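PDB 6N2B: tapirin, which probably binds cellulose, and is thought to attach a thermophilic bacterium to plant material through its calcium-containing beta-helical C-terminal domain. Local coordinates for residues Gly213-Asn218 with Glu232-Gln237; Gly503-Glu508 with Ala525-Ile530; Thr348-Ala353 with Phe369-Ala374. All blocks are in the same frame, centred on the assembly; numbering follows the deposited sequence.

Interaction 1. Residues Gly213-Asn218 with Glu232-Gln237; sequences GSFLPN and ERIQTQ
Phe215 and Ile234 lie on neighbouring runs of the beta-helix. Their backbones form a single bridge, with CA atoms 5.0 Å apart. Gly213-Asn218 belongs to a loop, but it runs almost parallel to Glu232-Gln237, which carries strand 234-236. The first half of the contact is the close part. Glu232 N donates to Gly213 O at 3.1 Å, from above the carbonyl plane and 72° out of it. Phe215 N reaches Arg233 O at 2.9 Å, nearly in line with the carbonyl. A weak bond of 3.4 Å follows from Gln235 N to Phe215 O.

The buried side is apolar. Phe215 CG stands anti to the backbone N (chi1 171°) and beside its own carbonyl carbon. This sets the ring under Pro217, whose CD lies over the centre of one ring face. Pro217 CG in turn touches Thr236 CG2 at 3.7 Å. Phe518 and Ile520 also pack on the Phe215 ring.

The other side is more polar and partly exposed. Leu216 CD2 packs closely on Gln235 CB and approaches the Arg233 guanidinium obliquely. Arg233 NE is engaged in a salt bridge with Glu254. Glu232 and Gln237 are exposed to solvent.

The loose part is the C-terminal end. The two segments spread there, and the CA atoms of Asn218 and Gln237 are 6.6 Å apart. Water takes over from direct bonds. One water donates to both Pro217 O and Gln235 O. A second donates to Asn218 O at 2.8 Å and accepts from Gln237 N at 2.9 Å.

Interaction 2. Residues Gly503-Glu508 with Ala525-Ile530; sequences GKLVIE and AGIELI
Ile527 places CG1 anti to its carbonyl carbon (chi1 -46°) and then bends at chi2 (-82°), which swings CD1 over to Leu505 CB at 4.0 Å. Ile507 also holds CG1 beside its backbone N, and from there its CD1 crosses to Ile527 CG2 at 3.9 Å. Leu529 CD1 completes the row against Ile507 CG2 at 4.0 Å. These four side chains share the buried face. Phe489 and Ile522 from other strands of the beta-helix pack against it, and Phe221 touches Ile527 and Leu529.

The backbones of 504-508 and 526-530 pair in parallel from Lys504 with Gly526 to Glu508 with Ile530. Glu528 N donates to Leu505 O at 2.9 Å and almost straight, with an N-H...O angle of 174°. Leu505 N bonds to Gly526 O, and Ile530 N to Ile507 O. The bond from Ile507 N to Glu528 O is weak. At the start of the strand, Gly503 and Lys504 form a G1 beta bulge against strand 498-499.

The other face mixes apolar and charged groups. Lys504 CB and CG lie alongside the backbone of Gly526, and CD meets Glu528 CB at 3.8 Å. The two side chains cross without a salt bridge, as Lys504 NZ stays 5.8 Å from Glu528 OE1. Glu528 OE2 pairs with Arg224 instead. With an alanine here, the chain beyond CB is gone, which would probably open a gap beside Gly526 and leave Glu528 CB without its aliphatic neighbour. Val506 CG1 and Ile530 CD1 pack further along.

The chemistry implies that backbone bonds set the register and hydrocarbon fills the inside. Lys504 probably contributes mainly its methylenes, since its NZ makes no salt bridge with Glu528.

Interaction 3. Residues Thr348-Ala353 with Phe369-Ala374; sequences TIKSGA and FIEAGA
Two type II beta turns, Lys350-Ala353 and Glu371-Ala374, lie next to each other on successive coils, and the Glu371 carboxylate ties them together. Its OE1 accepts a bond from Ser351 N at 3.0 Å. The donor arrives on the anti side, 19° out of the carboxylate plane. Ser351 OG lies 3.1 Å from the same OE1, but Ala372 O is also within reach of its proton. Lys350 runs alongside Glu371. Its chain bends at chi2 (-128°) and chi3 (81°), which brings NZ back to Glu371 OE2 at 3.6 Å in a salt bridge.

The turns follow strands 346-349 and 367-370, which pair in parallel as adjacent rungs of the beta-helix. Ile349 N donates to Phe369 O at 2.9 Å, and Glu371 N donates to Ile349 O at 2.9 Å. Thr348 and Phe369 point the same way on one face. On the buried face Ile349 CG2 packs on Ala374 CB at 3.8 Å, and Ile349 CB approaches Ile370 CG2.

Gly352 and Gly373 occupy equivalent places in the two turns, both with positive phi. A CB at either would run into the carbonyl O of the preceding residue. Gly352 N makes a weak bond to Gly373 O at 3.3 Å.

All three contacts join parallel runs of the beta-helix. Interactions 1 and 2 adjoin, with centres about 17 Å apart, and Asn218 OD1 of the first packs on Ile527 CG1 of the second. Interaction 3 stands apart, about 35 and 40 Å from their centres. Interaction 2 is regular strand pairing with an apolar inner face. Interaction 1 also has a buried apolar side, but its pairing is a single bridge, and waters join the segments at one end. Interaction 3 has an apolar face too, but at its surface turns a carboxylate bonds to serine and lysine across the segments. In interaction 2 Lys504 and Glu528 form no salt bridge with each other.

Interaction 1. Residues Gly213-Asn218 with Glu232-Gln237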
ATOM      1  N   GLY A 213      -9.197  10.241   0.089  1.00 18.55           N
ATOM      2  CA  GLY A 213      -8.952  10.437   1.499  1.00 21.34           C
ATOM      3  C   GLY A 213      -8.162   9.282   2.074  1.00 25.90           C
ATOM      4  O   GLY A 213      -7.167   8.845   1.487  1.00 25.12           O
ATOM      5  N   SER A 214      -8.602   8.773   3.218  1.00 27.26           N
ATOM      6  CA  SER A 214      -7.934   7.675   3.885  1.00 24.74           C
ATOM      7  C   SER A 214      -8.395   6.336   3.307  1.00 28.85           C
ATOM      8  O   SER A 214      -9.345   6.257   2.519  1.00 23.96           O
ATOM      9  CB  SER A 214      -8.216   7.718   5.379  1.00 34.02           C
ATOM     10  OG  SER A 214      -9.435   7.039   5.656  1.00 38.15           O
ATOM     11  N   PHE A 215      -7.706   5.267   3.721  1.00 28.15           N
ATOM     12  CA  PHE A 215      -7.979   3.906   3.247  1.00 22.51           C
ATOM     13  C   PHE A 215      -7.784   2.963   4.427  1.00 22.35           C
ATOM     14  O   PHE A 215      -6.652   2.660   4.809  1.00 25.77           O
ATOM     15  CB  PHE A 215      -7.085   3.512   2.084  1.00 15.07           C
ATOM     16  CG  PHE A 215      -7.180   2.063   1.725  1.00 21.10           C
ATOM     17  CD1 PHE A 215      -8.406   1.479   1.466  1.00 23.10           C
ATOM     18  CD2 PHE A 215      -6.045   1.283   1.638  1.00 17.06           C
ATOM     19  CE1 PHE A 215      -8.491   0.149   1.130  1.00 21.04           C
ATOM     20  CE2 PHE A 215      -6.126  -0.048   1.309  1.00 16.11           C
ATOM     21  CZ  PHE A 215      -7.346  -0.621   1.055  1.00 22.23           C
ATOM     22  N   LEU A 216      -8.887   2.503   5.006  1.00 22.86           N
ATOM     23  CA  LEU A 216      -8.842   1.594   6.147  1.00 25.03           C
ATOM     24  C   LEU A 216      -9.500   0.287   5.745  1.00 25.73           C
ATOM     25  O   LEU A 216     -10.718   0.114   5.922  1.00 24.56           O
ATOM     26  CB  LEU A 216      -9.529   2.201   7.364  1.00 27.54           C
ATOM     27  CG  LEU A 216      -9.062   3.643   7.634  1.00 28.10           C
ATOM     28  CD1 LEU A 216     -10.174   4.538   8.193  1.00 41.07           C
ATOM     29  CD2 LEU A 216      -7.864   3.637   8.517  1.00 31.86           C
ATOM     30  N   PRO A 217      -8.725  -0.660   5.221  1.00 25.02           N
ATOM     31  CA  PRO A 217      -9.297  -1.935   4.787  1.00 24.94           C
ATOM     32  C   PRO A 217      -9.684  -2.802   5.971  1.00 32.53           C
ATOM     33  O   PRO A 217      -9.268  -2.589   7.116  1.00 25.89           O
ATOM     34  CB  PRO A 217      -8.160  -2.582   3.984  1.00 18.91           C
ATOM     35  CG  PRO A 217      -6.937  -2.057   4.589  1.00 19.19           C
ATOM     36  CD  PRO A 217      -7.262  -0.621   5.008  1.00 19.88           C
ATOM     37  N   ASN A 218     -10.506  -3.792   5.663  1.00 23.51           N
ATOM     38  CA  ASN A 218     -10.929  -4.774   6.633  1.00 21.52           C
ATOM     39  C   ASN A 218      -9.802  -5.753   6.938  1.00 24.41           C
ATOM     40  O   ASN A 218      -8.858  -5.935   6.160  1.00 25.85           O
ATOM     41  CB  ASN A 218     -12.127  -5.547   6.089  1.00 20.42           C
ATOM     42  CG  ASN A 218     -11.853  -6.101   4.706  1.00 19.64           C
ATOM     43  OD1 ASN A 218     -11.815  -5.358   3.740  1.00 27.65           O
ATOM     44  ND2 ASN A 218     -11.617  -7.405   4.613  1.00 24.56           N
ATOM     45  N   GLU A 232      -4.681  10.510   2.432  1.00 19.65           N
ATOM     46  CA  GLU A 232      -4.497  10.679   3.870  1.00 19.02           C
ATOM     47  C   GLU A 232      -3.897   9.425   4.502  1.00 24.67           C
ATOM     48  O   GLU A 232      -2.892   8.911   4.012  1.00 35.79           O
ATOM     49  CB  GLU A 232      -5.822  11.026   4.546  1.00 30.87           C
ATOM     50  CG  GLU A 232      -6.475  12.306   4.026  1.00 32.53           C
ATOM     51  CD  GLU A 232      -5.699  13.561   4.380  1.00 45.80           C
ATOM     52  OE1 GLU A 232      -5.109  13.627   5.487  1.00 41.57           O
ATOM     53  OE2 GLU A 232      -5.690  14.487   3.542  1.00 54.84           O
ATOM     54  N   ARG A 233      -4.496   8.923   5.583  1.00 26.88           N
ATOM     55  CA  ARG A 233      -3.932   7.802   6.332  1.00 23.39           C
ATOM     56  C   ARG A 233      -4.275   6.450   5.704  1.00 28.15           C
ATOM     57  O   ARG A 233      -5.374   6.253   5.169  1.00 22.65           O
ATOM     58  CB  ARG A 233      -4.453   7.818   7.766  1.00 22.82           C
ATOM     59  CG  ARG A 233      -3.884   8.911   8.651  1.00 37.29           C
ATOM     60  CD  ARG A 233      -4.535   8.906  10.052  1.00 46.79           C
ATOM     61  NE  ARG A 233      -4.541   7.590  10.716  1.00 49.79           N
ATOM     62  CZ  ARG A 233      -5.579   6.741  10.722  1.00 65.17           C
ATOM     63  NH1 ARG A 233      -5.483   5.579  11.365  1.00 47.70           N
ATOM     64  NH2 ARG A 233      -6.717   7.044  10.086  1.00 45.14           N
ATOM     65  N   ILE A 234      -3.328   5.512   5.782  1.00 19.12           N
ATOM     66  CA  ILE A 234      -3.590   4.090   5.558  1.00 18.41           C
ATOM     67  C   ILE A 234      -3.382   3.374   6.883  1.00 25.88           C
ATOM     68  O   ILE A 234      -2.339   3.536   7.530  1.00 24.12           O
ATOM     69  CB  ILE A 234      -2.684   3.479   4.475  1.00 17.89           C
ATOM     70  CG1 ILE A 234      -3.005   4.072   3.101  1.00 18.67           C
ATOM     71  CG2 ILE A 234      -2.821   1.960   4.458  1.00 11.81           C
ATOM     72  CD1 ILE A 234      -2.037   3.657   2.010  1.00 14.30           C
ATOM     73  N   GLN A 235      -4.379   2.602   7.296  1.00 20.91           N
ATOM     74  CA  GLN A 235      -4.296   1.825   8.520  1.00 24.42           C
ATOM     75  C   GLN A 235      -4.949   0.476   8.272  1.00 24.52           C
ATOM     76  O   GLN A 235      -6.150   0.405   7.980  1.00 23.23           O
ATOM     77  CB  GLN A 235      -4.962   2.553   9.684  1.00 24.13           C
ATOM     78  CG  GLN A 235      -5.216   1.671  10.892  1.00 36.05           C
ATOM     79  CD  GLN A 235      -5.803   2.449  12.066  1.00 53.70           C
ATOM     80  OE1 GLN A 235      -5.105   2.731  13.047  1.00 57.11           O
ATOM     81  NE2 GLN A 235      -7.089   2.799  11.972  1.00 41.92           N
ATOM     82  N   THR A 236      -4.157  -0.580   8.396  1.00 18.39           N
ATOM     83  CA  THR A 236      -4.588  -1.946   8.157  1.00 20.79           C
ATOM     84  C   THR A 236      -4.665  -2.686   9.483  1.00 24.03           C
ATOM     85  O   THR A 236      -3.757  -2.577  10.314  1.00 26.87           O
ATOM     86  CB  THR A 236      -3.614  -2.648   7.209  1.00 31.77           C
ATOM     87  OG1 THR A 236      -2.322  -2.757   7.832  1.00 24.90           O
ATOM     88  CG2 THR A 236      -3.486  -1.858   5.912  1.00 21.74           C
ATOM     89  N   GLN A 237      -5.747  -3.445   9.678  1.00 29.19           N
ATOM     90  CA  GLN A 237      -6.045  -4.077  10.960  1.00 29.54           C
ATOM     91  C   GLN A 237      -5.762  -5.581  10.974  1.00 25.81           C
ATOM     92  O   GLN A 237      -6.454  -6.336  11.655  1.00 32.52           O
ATOM     93  CB  GLN A 237      -7.495  -3.806  11.353  1.00 28.24           C
ATOM     94  CG  GLN A 237      -8.527  -4.249  10.330  1.00 33.73           C
ATOM     95  CD  GLN A 237      -9.974  -3.996  10.790  1.00 58.05           C
ATOM     96  OE1 GLN A 237     -10.792  -3.465  10.028  1.00 60.89           O
ATOM     97  NE2 GLN A 237     -10.293  -4.392  12.030  1.00 50.08           N
TER
HETATM   98  O   HOH W   1      -8.273  -0.843   8.749  0.74 28.20           O
HETATM   99  O   HOH W   2      -6.491  -4.901   7.342  1.00 31.30           O

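Interaction 2. Residues Gly503-Glu508 with Ala525-Ile530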
ATOM      1  N   GLY A 503     -13.295 -18.708   1.263  1.00 28.57           N
ATOM      2  CA  GLY A 503     -13.937 -17.806   2.204  1.00 26.00           C
ATOM      3  C   GLY A 503     -13.716 -16.340   1.902  1.00 32.35           C
ATOM      4  O   GLY A 503     -13.700 -15.514   2.824  1.00 29.21           O
ATOM      5  N   LYS A 504     -13.541 -15.987   0.630  1.00 31.92           N
ATOM      6  CA  LYS A 504     -13.231 -14.616   0.254  1.00 27.02           C
ATOM      7  C   LYS A 504     -14.183 -14.105  -0.824  1.00 30.02           C
ATOM      8  O   LYS A 504     -14.574 -14.836  -1.736  1.00 32.45           O
ATOM      9  CB  LYS A 504     -11.787 -14.479  -0.258  1.00 32.18           C
ATOM     10  CG  LYS A 504     -10.689 -14.876   0.710  1.00 31.41           C
ATOM     11  CD  LYS A 504      -9.358 -14.305   0.236  1.00 31.82           C
ATOM     12  CE  LYS A 504      -8.162 -14.914   0.956  1.00 40.08           C
ATOM     13  NZ  LYS A 504      -8.502 -15.502   2.278  1.00 50.94           N
ATOM     14  N   LEU A 505     -14.551 -12.841  -0.704  1.00 27.47           N
ATOM     15  CA  LEU A 505     -15.126 -12.091  -1.807  1.00 20.84           C
ATOM     16  C   LEU A 505     -14.031 -11.772  -2.816  1.00 20.93           C
ATOM     17  O   LEU A 505     -13.067 -11.083  -2.480  1.00 26.91           O
ATOM     18  CB  LEU A 505     -15.707 -10.807  -1.248  1.00 20.48           C
ATOM     19  CG  LEU A 505     -16.944 -10.178  -1.815  1.00 26.73           C
ATOM     20  CD1 LEU A 505     -17.923 -11.265  -2.237  1.00 28.70           C
ATOM     21  CD2 LEU A 505     -17.495  -9.324  -0.680  1.00 18.22           C
ATOM     22  N   VAL A 506     -14.152 -12.254  -4.044  1.00 20.75           N
ATOM     23  CA  VAL A 506     -13.128 -12.027  -5.065  1.00 23.84           C
ATOM     24  C   VAL A 506     -13.610 -10.932  -6.024  1.00 23.15           C
ATOM     25  O   VAL A 506     -14.396 -11.179  -6.945  1.00 23.43           O
ATOM     26  CB  VAL A 506     -12.778 -13.322  -5.800  1.00 21.13           C
ATOM     27  CG1 VAL A 506     -11.779 -13.043  -6.888  1.00 22.82           C
ATOM     28  CG2 VAL A 506     -12.222 -14.342  -4.820  1.00 21.52           C
ATOM     29  N   ILE A 507     -13.127  -9.710  -5.830  1.00 13.71           N
ATOM     30  CA  ILE A 507     -13.434  -8.600  -6.717  1.00 15.94           C
ATOM     31  C   ILE A 507     -12.290  -8.426  -7.707  1.00 22.06           C
ATOM     32  O   ILE A 507     -11.158  -8.122  -7.309  1.00 25.10           O
ATOM     33  CB  ILE A 507     -13.661  -7.303  -5.934  1.00 21.89           C
ATOM     34  CG1 ILE A 507     -14.800  -7.482  -4.924  1.00 19.49           C
ATOM     35  CG2 ILE A 507     -13.939  -6.164  -6.902  1.00 14.90           C
ATOM     36  CD1 ILE A 507     -14.671  -6.605  -3.703  1.00 13.22           C
ATOM     37  N   GLU A 508     -12.587  -8.593  -8.995  1.00 19.09           N
ATOM     38  CA  GLU A 508     -11.628  -8.365 -10.067  1.00 11.31           C
ATOM     39  C   GLU A 508     -11.962  -7.024 -10.719  1.00 23.47           C
ATOM     40  O   GLU A 508     -13.020  -6.885 -11.353  1.00 21.39           O
ATOM     41  CB  GLU A 508     -11.684  -9.493 -11.093  1.00 13.60           C
ATOM     42  CG  GLU A 508     -11.506 -10.894 -10.518  1.00 18.48           C
ATOM     43  CD  GLU A 508     -10.998 -11.903 -11.562  1.00 23.17           C
ATOM     44  OE1 GLU A 508     -10.487 -11.460 -12.611  1.00 21.77           O
ATOM     45  OE2 GLU A 508     -11.098 -13.135 -11.341  1.00 21.26           O
ATOM     46  N   ALA A 525     -15.826 -12.860   6.173  1.00 31.72           N
ATOM     47  CA  ALA A 525     -15.123 -13.213   4.940  1.00 26.02           C
ATOM     48  C   ALA A 525     -14.019 -12.199   4.667  1.00 24.36           C
ATOM     49  O   ALA A 525     -14.088 -11.054   5.114  1.00 23.77           O
ATOM     50  CB  ALA A 525     -16.079 -13.284   3.740  1.00 16.23           C
ATOM     51  N   GLY A 526     -12.998 -12.638   3.942  1.00 24.57           N
ATOM     52  CA  GLY A 526     -11.966 -11.749   3.468  1.00 27.71           C
ATOM     53  C   GLY A 526     -12.198 -11.280   2.038  1.00 30.63           C
ATOM     54  O   GLY A 526     -12.996 -11.840   1.295  1.00 29.47           O
ATOM     55  N   ILE A 527     -11.494 -10.217   1.662  1.00 32.22           N
ATOM     56  CA  ILE A 527     -11.529  -9.683   0.306  1.00 24.42           C
ATOM     57  C   ILE A 527     -10.250 -10.097  -0.402  1.00 21.06           C
ATOM     58  O   ILE A 527      -9.156  -9.974   0.157  1.00 29.19           O
ATOM     59  CB  ILE A 527     -11.660  -8.153   0.311  1.00 18.79           C
ATOM     60  CG1 ILE A 527     -12.745  -7.711   1.289  1.00 22.51           C
ATOM     61  CG2 ILE A 527     -11.900  -7.639  -1.099  1.00 14.56           C
ATOM     62  CD1 ILE A 527     -14.110  -7.777   0.754  1.00 20.22           C
ATOM     63  N   GLU A 528     -10.380 -10.574  -1.624  1.00 19.27           N
ATOM     64  CA  GLU A 528      -9.251 -10.767  -2.522  1.00 16.00           C
ATOM     65  C   GLU A 528      -9.537  -9.851  -3.701  1.00 20.48           C
ATOM     66  O   GLU A 528     -10.341 -10.200  -4.567  1.00 26.32           O
ATOM     67  CB  GLU A 528      -9.130 -12.228  -2.937  1.00 25.22           C
ATOM     68  CG  GLU A 528      -8.305 -12.509  -4.202  1.00 30.88           C
ATOM     69  CD  GLU A 528      -6.874 -12.907  -3.891  1.00 38.90           C
ATOM     70  OE1 GLU A 528      -6.630 -13.403  -2.754  1.00 42.01           O
ATOM     71  OE2 GLU A 528      -6.000 -12.714  -4.778  1.00 30.35           O
ATOM     72  N   LEU A 529      -8.915  -8.671  -3.719  1.00 20.53           N
ATOM     73  CA  LEU A 529      -9.101  -7.699  -4.798  1.00 17.59           C
ATOM     74  C   LEU A 529      -7.998  -7.892  -5.836  1.00 20.45           C
ATOM     75  O   LEU A 529      -6.832  -7.573  -5.585  1.00 21.92           O
ATOM     76  CB  LEU A 529      -9.082  -6.273  -4.259  1.00 16.50           C
ATOM     77  CG  LEU A 529      -8.963  -5.162  -5.310  1.00 15.73           C
ATOM     78  CD1 LEU A 529     -10.182  -5.161  -6.190  1.00 18.26           C
ATOM     79  CD2 LEU A 529      -8.827  -3.805  -4.673  1.00 15.13           C
ATOM     80  N   ILE A 530      -8.357  -8.408  -7.002  1.00 18.79           N
ATOM     81  CA  ILE A 530      -7.395  -8.669  -8.070  1.00 23.80           C
ATOM     82  C   ILE A 530      -7.484  -7.523  -9.067  1.00 15.20           C
ATOM     83  O   ILE A 530      -8.494  -7.376  -9.760  1.00 22.32           O
ATOM     84  CB  ILE A 530      -7.663 -10.018  -8.758  1.00 23.99           C
ATOM     85  CG1 ILE A 530      -7.801 -11.139  -7.731  1.00 19.92           C
ATOM     86  CG2 ILE A 530      -6.574 -10.336  -9.765  1.00 11.12           C
ATOM     87  CD1 ILE A 530      -7.757 -12.521  -8.360  1.00 17.40           C
TER

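Interaction 3. Residues Thr348-Ala353 with Phe369-Ala374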
ATOM      1  N   THR A 348      20.713  -6.098   8.413  1.00 25.98           N
ATOM      2  CA  THR A 348      21.789  -6.656   7.606  1.00 23.93           C
ATOM      3  C   THR A 348      21.983  -5.814   6.348  1.00 27.39           C
ATOM      4  O   THR A 348      21.043  -5.622   5.571  1.00 28.98           O
ATOM      5  CB  THR A 348      21.489  -8.107   7.227  1.00 23.61           C
ATOM      6  OG1 THR A 348      21.330  -8.885   8.416  1.00 37.10           O
ATOM      7  CG2 THR A 348      22.626  -8.697   6.397  1.00 25.00           C
ATOM      8  N   ILE A 349      23.198  -5.323   6.145  1.00 25.92           N
ATOM      9  CA  ILE A 349      23.608  -4.766   4.861  1.00 29.77           C
ATOM     10  C   ILE A 349      24.113  -5.936   4.027  1.00 28.57           C
ATOM     11  O   ILE A 349      25.109  -6.568   4.380  1.00 37.70           O
ATOM     12  CB  ILE A 349      24.688  -3.690   5.036  1.00 24.62           C
ATOM     13  CG1 ILE A 349      24.366  -2.816   6.253  1.00 28.16           C
ATOM     14  CG2 ILE A 349      24.848  -2.846   3.775  1.00 22.04           C
ATOM     15  CD1 ILE A 349      23.028  -2.075   6.166  1.00 25.07           C
ATOM     16  N   LYS A 350      23.411  -6.254   2.946  1.00 28.62           N
ATOM     17  CA  LYS A 350      23.775  -7.416   2.150  1.00 30.27           C
ATOM     18  C   LYS A 350      24.937  -7.085   1.224  1.00 32.96           C
ATOM     19  O   LYS A 350      25.238  -5.917   0.959  1.00 28.07           O
ATOM     20  CB  LYS A 350      22.585  -7.915   1.328  1.00 31.69           C
ATOM     21  CG  LYS A 350      21.417  -8.413   2.155  1.00 34.62           C
ATOM     22  CD  LYS A 350      20.998  -9.814   1.717  1.00 38.74           C
ATOM     23  CE  LYS A 350      21.883 -10.896   2.308  1.00 28.03           C
ATOM     24  NZ  LYS A 350      21.828 -12.201   1.572  1.00 40.46           N
ATOM     25  N   SER A 351      25.583  -8.141   0.720  1.00 34.72           N
ATOM     26  CA  SER A 351      26.793  -7.988  -0.086  1.00 30.86           C
ATOM     27  C   SER A 351      26.553  -7.046  -1.253  1.00 34.17           C
ATOM     28  O   SER A 351      25.535  -7.131  -1.946  1.00 33.44           O
ATOM     29  CB  SER A 351      27.258  -9.342  -0.622  1.00 31.55           C
ATOM     30  OG  SER A 351      27.241 -10.334   0.388  1.00 55.78           O
ATOM     31  N   GLY A 352      27.510  -6.156  -1.477  1.00 29.13           N
ATOM     32  CA  GLY A 352      27.427  -5.191  -2.543  1.00 26.27           C
ATOM     33  C   GLY A 352      26.692  -3.918  -2.188  1.00 33.15           C
ATOM     34  O   GLY A 352      26.816  -2.925  -2.915  1.00 36.67           O
ATOM     35  N   ALA A 353      25.948  -3.912  -1.085  1.00 26.76           N
ATOM     36  CA  ALA A 353      25.135  -2.773  -0.694  1.00 24.93           C
ATOM     37  C   ALA A 353      25.946  -1.768   0.126  1.00 29.88           C
ATOM     38  O   ALA A 353      26.972  -2.100   0.728  1.00 28.89           O
ATOM     39  CB  ALA A 353      23.916  -3.246   0.103  1.00 23.00           C
ATOM     40  N   PHE A 369      24.595  -6.476  11.053  1.00 22.78           N
ATOM     41  CA  PHE A 369      25.515  -7.347  10.346  1.00 28.59           C
ATOM     42  C   PHE A 369      25.850  -6.722   9.000  1.00 27.07           C
ATOM     43  O   PHE A 369      24.951  -6.386   8.231  1.00 28.93           O
ATOM     44  CB  PHE A 369      24.896  -8.731  10.173  1.00 27.07           C
ATOM     45  CG  PHE A 369      25.854  -9.778   9.714  1.00 31.66           C
ATOM     46  CD1 PHE A 369      26.087  -9.980   8.356  1.00 38.08           C
ATOM     47  CD2 PHE A 369      26.499 -10.591  10.633  1.00 34.37           C
ATOM     48  CE1 PHE A 369      26.970 -10.973   7.919  1.00 39.79           C
ATOM     49  CE2 PHE A 369      27.386 -11.584  10.210  1.00 32.62           C
ATOM     50  CZ  PHE A 369      27.620 -11.777   8.853  1.00 32.90           C
ATOM     51  N   ILE A 370      27.135  -6.553   8.723  1.00 28.05           N
ATOM     52  CA  ILE A 370      27.599  -6.049   7.438  1.00 26.01           C
ATOM     53  C   ILE A 370      28.227  -7.209   6.673  1.00 38.44           C
ATOM     54  O   ILE A 370      29.230  -7.790   7.108  1.00 32.51           O
ATOM     55  CB  ILE A 370      28.584  -4.889   7.617  1.00 23.64           C
ATOM     56  CG1 ILE A 370      27.984  -3.901   8.610  1.00 26.83           C
ATOM     57  CG2 ILE A 370      28.880  -4.220   6.281  1.00 18.89           C
ATOM     58  CD1 ILE A 370      28.960  -2.968   9.183  1.00 26.93           C
ATOM     59  N   GLU A 371      27.630  -7.555   5.541  1.00 35.14           N
ATOM     60  CA  GLU A 371      28.125  -8.721   4.838  1.00 40.85           C
ATOM     61  C   GLU A 371      29.387  -8.368   4.066  1.00 37.27           C
ATOM     62  O   GLU A 371      29.741  -7.196   3.891  1.00 37.00           O
ATOM     63  CB  GLU A 371      27.056  -9.292   3.907  1.00 40.03           C
ATOM     64  CG  GLU A 371      26.086 -10.214   4.634  1.00 45.41           C
ATOM     65  CD  GLU A 371      24.983 -10.749   3.736  1.00 49.64           C
ATOM     66  OE1 GLU A 371      24.958 -10.386   2.532  1.00 40.21           O
ATOM     67  OE2 GLU A 371      24.142 -11.531   4.247  1.00 38.46           O
ATOM     68  N   ALA A 372      30.083  -9.416   3.629  1.00 29.22           N
ATOM     69  CA  ALA A 372      31.289  -9.232   2.839  1.00 33.81           C
ATOM     70  C   ALA A 372      30.968  -8.435   1.583  1.00 31.27           C
ATOM     71  O   ALA A 372      29.983  -8.704   0.896  1.00 38.04           O
ATOM     72  CB  ALA A 372      31.886 -10.588   2.473  1.00 36.64           C
ATOM     73  N   GLY A 373      31.797  -7.447   1.284  1.00 34.50           N
ATOM     74  CA  GLY A 373      31.540  -6.610   0.139  1.00 33.52           C
ATOM     75  C   GLY A 373      30.513  -5.530   0.364  1.00 34.91           C
ATOM     76  O   GLY A 373      30.294  -4.720  -0.548  1.00 37.74           O
ATOM     77  N   ALA A 374      29.881  -5.488   1.540  1.00 31.72           N
ATOM     78  CA  ALA A 374      28.988  -4.402   1.921  1.00 29.41           C
ATOM     79  C   ALA A 374      29.751  -3.336   2.706  1.00 32.32           C
ATOM     80  O   ALA A 374      30.906  -3.523   3.094  1.00 37.23           O
ATOM     81  CB  ALA A 374      27.818  -4.936   2.739  1.00 26.39           C
TER